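Local coordinates for alkyltransferase-like protein 1 (Schizosaccharomyces pombe, PDB 3GVA) that recognises O6-alkylguanine lesions in DNA, bends the duplex and flips the damaged base into a hydrophobic pocket, presenting the lesion to nucleotide excision repair, at residues T8-A13 / G26-Y31. Numbering follows the deposited sequence.
Sequences TKVYDA and GEIARY
Ala-13 CB is the hub where helix 3-14 meets helix 25-31: it touches Ile-28 CG2 at 3.9 Å and Tyr-31 CD2 at 4.0 Å. Ile-28 points its CG2 branch at Ala-13, with CG1 turned beside the backbone N. In Tyr-31, CG lies anti to the backbone N and beside the carbonyl carbon (chi1 -180°); the ring edge at CD2 faces the Ala-13 methyl, which sits near the ring plane and not over a face. Ala-13 CA and Ile-28 CA are 6.8 Å apart, the nearest CA pair of the two segments. Val-10, one turn earlier, adds a looser contact, its CG1 standing 4.5 Å from Ile-28 CG2; it also packs on Val-41, Ala-44 and Met-45 of helix 38-46. This buried apolar side gives way at the partly exposed Tyr-31, whose ring meets Trp-106 edge-to-face. On the solvent side, touching nothing of 8-13, Arg-30 NH2 donates a nearly straight hydrogen bond (2.7 Å, 167°), part of a salt bridge, to the anti side of Glu-27 OE1, tilted out of the carboxylate plane. The axes of 8-13 and 26-31 approach to 10.0 Å, their N-to-C directions 109° apart, neither parallel nor antiparallel. Helix 3-14 thus packs on the helix-turn-helix pair, 25-31 and 38-46, the latter carrying the Arg-39 finger, and the contact forms part of the buried apolar core of the MGMT-family DNA-binding domain.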
ATOM      1  N   THR A   8       7.376   3.308  13.091  1.00 19.63           N
ATOM      2  CA  THR A   8       6.408   2.570  13.896  1.00 18.60           C
ATOM      3  C   THR A   8       5.021   3.216  13.839  1.00 18.49           C
ATOM      4  O   THR A   8       4.001   2.522  13.879  1.00 20.51           O
ATOM      5  CB  THR A   8       6.878   2.457  15.365  1.00 20.77           C
ATOM      6  OG1 THR A   8       6.918   3.754  15.971  1.00 28.72           O
ATOM      7  CG2 THR A   8       8.281   1.861  15.413  1.00 18.15           C
ATOM      8  N   LYS A   9       4.986   4.538  13.727  1.00 17.62           N
ATOM      9  CA  LYS A   9       3.727   5.279  13.646  1.00 18.84           C
ATOM     10  C   LYS A   9       3.067   4.986  12.295  1.00 19.34           C
ATOM     11  O   LYS A   9       1.834   4.923  12.174  1.00 14.21           O
ATOM     12  CB  LYS A   9       4.006   6.777  13.781  1.00 34.59           C
ATOM     13  CG  LYS A   9       2.791   7.609  14.154  1.00 44.23           C
ATOM     14  CD  LYS A   9       3.146   9.087  14.273  1.00 50.93           C
ATOM     15  CE  LYS A   9       2.001   9.882  14.884  1.00 56.00           C
ATOM     16  NZ  LYS A   9       0.709   9.671  14.165  1.00 60.32           N
ATOM     17  N   VAL A  10       3.907   4.812  11.276  1.00 20.81           N
ATOM     18  CA  VAL A  10       3.431   4.497   9.937  1.00 18.88           C
ATOM     19  C   VAL A  10       2.859   3.081   9.951  1.00 19.07           C
ATOM     20  O   VAL A  10       1.753   2.852   9.461  1.00 15.89           O
ATOM     21  CB  VAL A  10       4.584   4.577   8.905  1.00 18.02           C
ATOM     22  CG1 VAL A  10       4.161   3.927   7.595  1.00 17.41           C
ATOM     23  CG2 VAL A  10       4.964   6.047   8.663  1.00 21.35           C
ATOM     24  N   TYR A  11       3.611   2.134  10.517  1.00 16.46           N
ATOM     25  CA  TYR A  11       3.143   0.751  10.573  1.00 19.43           C
ATOM     26  C   TYR A  11       1.841   0.632  11.345  1.00 16.85           C
ATOM     27  O   TYR A  11       0.967  -0.134  10.955  1.00 18.34           O
ATOM     28  CB  TYR A  11       4.214  -0.171  11.174  1.00 17.48           C
ATOM     29  CG  TYR A  11       5.537  -0.084  10.433  1.00 19.64           C
ATOM     30  CD1 TYR A  11       5.582   0.295   9.083  1.00 20.93           C
ATOM     31  CD2 TYR A  11       6.741  -0.367  11.076  1.00 19.74           C
ATOM     32  CE1 TYR A  11       6.795   0.395   8.399  1.00 17.34           C
ATOM     33  CE2 TYR A  11       7.958  -0.278  10.403  1.00 19.49           C
ATOM     34  CZ  TYR A  11       7.974   0.106   9.066  1.00 20.41           C
ATOM     35  OH  TYR A  11       9.171   0.210   8.401  1.00 23.02           O
ATOM     36  N   ASP A  12       1.712   1.399  12.428  1.00 19.87           N
ATOM     37  CA  ASP A  12       0.493   1.394  13.227  1.00 22.67           C
ATOM     38  C   ASP A  12      -0.664   1.820  12.346  1.00 22.02           C
ATOM     39  O   ASP A  12      -1.747   1.244  12.398  1.00 25.79           O
ATOM     40  CB  ASP A  12       0.575   2.386  14.395  1.00 32.40           C
ATOM     41  CG  ASP A  12       1.395   1.869  15.547  1.00 40.70           C
ATOM     42  OD1 ASP A  12       1.298   0.663  15.839  1.00 45.82           O
ATOM     43  OD2 ASP A  12       2.122   2.670  16.173  1.00 47.29           O
ATOM     44  N   ALA A  13      -0.427   2.844  11.537  1.00 20.15           N
ATOM     45  CA  ALA A  13      -1.462   3.351  10.655  1.00 20.36           C
ATOM     46  C   ALA A  13      -1.855   2.318   9.605  1.00 17.18           C
ATOM     47  O   ALA A  13      -3.040   2.134   9.328  1.00 18.23           O
ATOM     48  CB  ALA A  13      -0.994   4.649   9.982  1.00 22.94           C
ATOM     49  N   GLY A  26       0.598   9.007   0.584  1.00 20.45           N
ATOM     50  CA  GLY A  26       0.084  10.338   0.861  1.00 22.77           C
ATOM     51  C   GLY A  26      -1.041  10.351   1.872  1.00 24.45           C
ATOM     52  O   GLY A  26      -1.059  11.178   2.786  1.00 23.84           O
ATOM     53  N   GLU A  27      -1.991   9.439   1.704  1.00 24.76           N
ATOM     54  CA  GLU A  27      -3.125   9.343   2.614  1.00 24.39           C
ATOM     55  C   GLU A  27      -2.660   9.010   4.025  1.00 22.64           C
ATOM     56  O   GLU A  27      -3.120   9.605   5.000  1.00 19.62           O
ATOM     57  CB  GLU A  27      -4.100   8.265   2.130  1.00 24.26           C
ATOM     58  CG  GLU A  27      -4.885   8.636   0.894  1.00 31.58           C
ATOM     59  CD  GLU A  27      -5.863   9.766   1.153  1.00 37.29           C
ATOM     60  OE1 GLU A  27      -5.650  10.876   0.625  1.00 38.30           O
ATOM     61  OE2 GLU A  27      -6.841   9.544   1.895  1.00 37.34           O
ATOM     62  N   ILE A  28      -1.745   8.055   4.135  1.00 17.56           N
ATOM     63  CA  ILE A  28      -1.247   7.650   5.446  1.00 19.82           C
ATOM     64  C   ILE A  28      -0.507   8.798   6.117  1.00 23.31           C
ATOM     65  O   ILE A  28      -0.692   9.048   7.313  1.00 23.51           O
ATOM     66  CB  ILE A  28      -0.312   6.429   5.332  1.00 20.91           C
ATOM     67  CG1 ILE A  28      -1.109   5.211   4.852  1.00 21.63           C
ATOM     68  CG2 ILE A  28       0.375   6.155   6.670  1.00 22.14           C
ATOM     69  CD1 ILE A  28      -2.186   4.727   5.823  1.00 24.36           C
ATOM     70  N   ALA A  29       0.323   9.498   5.351  1.00 22.49           N
ATOM     71  CA  ALA A  29       1.086  10.620   5.891  1.00 25.82           C
ATOM     72  C   ALA A  29       0.150  11.678   6.461  1.00 24.36           C
ATOM     73  O   ALA A  29       0.403  12.224   7.526  1.00 27.52           O
ATOM     74  CB  ALA A  29       1.970  11.224   4.810  1.00 35.36           C
ATOM     75  N   ARG A  30      -0.936  11.960   5.751  1.00 29.79           N
ATOM     76  CA  ARG A  30      -1.905  12.947   6.211  1.00 30.17           C
ATOM     77  C   ARG A  30      -2.686  12.390   7.398  1.00 32.48           C
ATOM     78  O   ARG A  30      -3.094  13.133   8.296  1.00 32.16           O
ATOM     79  CB  ARG A  30      -2.864  13.327   5.072  1.00 26.36           C
ATOM     80  CG  ARG A  30      -2.223  14.155   3.954  1.00 22.57           C
ATOM     81  CD  ARG A  30      -3.256  14.642   2.924  1.00 23.27           C
ATOM     82  NE  ARG A  30      -3.663  13.614   1.960  1.00 26.18           N
ATOM     83  CZ  ARG A  30      -2.918  13.203   0.934  1.00 26.98           C
ATOM     84  NH1 ARG A  30      -1.715  13.727   0.725  1.00 25.84           N
ATOM     85  NH2 ARG A  30      -3.377  12.270   0.104  1.00 24.77           N
ATOM     86  N   TYR A  31      -2.876  11.075   7.408  1.00 27.21           N
ATOM     87  CA  TYR A  31      -3.604  10.421   8.489  1.00 30.19           C
ATOM     88  C   TYR A  31      -2.847  10.449   9.824  1.00 28.77           C
ATOM     89  O   TYR A  31      -3.458  10.593  10.881  1.00 30.88           O
ATOM     90  CB  TYR A  31      -3.912   8.970   8.117  1.00 28.02           C
ATOM     91  CG  TYR A  31      -4.673   8.226   9.187  1.00 30.54           C
ATOM     92  CD1 TYR A  31      -5.971   8.592   9.526  1.00 32.85           C
ATOM     93  CD2 TYR A  31      -4.096   7.145   9.856  1.00 31.80           C
ATOM     94  CE1 TYR A  31      -6.681   7.901  10.503  1.00 32.06           C
ATOM     95  CE2 TYR A  31      -4.796   6.451  10.833  1.00 30.06           C
ATOM     96  CZ  TYR A  31      -6.088   6.834  11.147  1.00 32.69           C
ATOM     97  OH  TYR A  31      -6.793   6.139  12.097  1.00 33.53           O
TER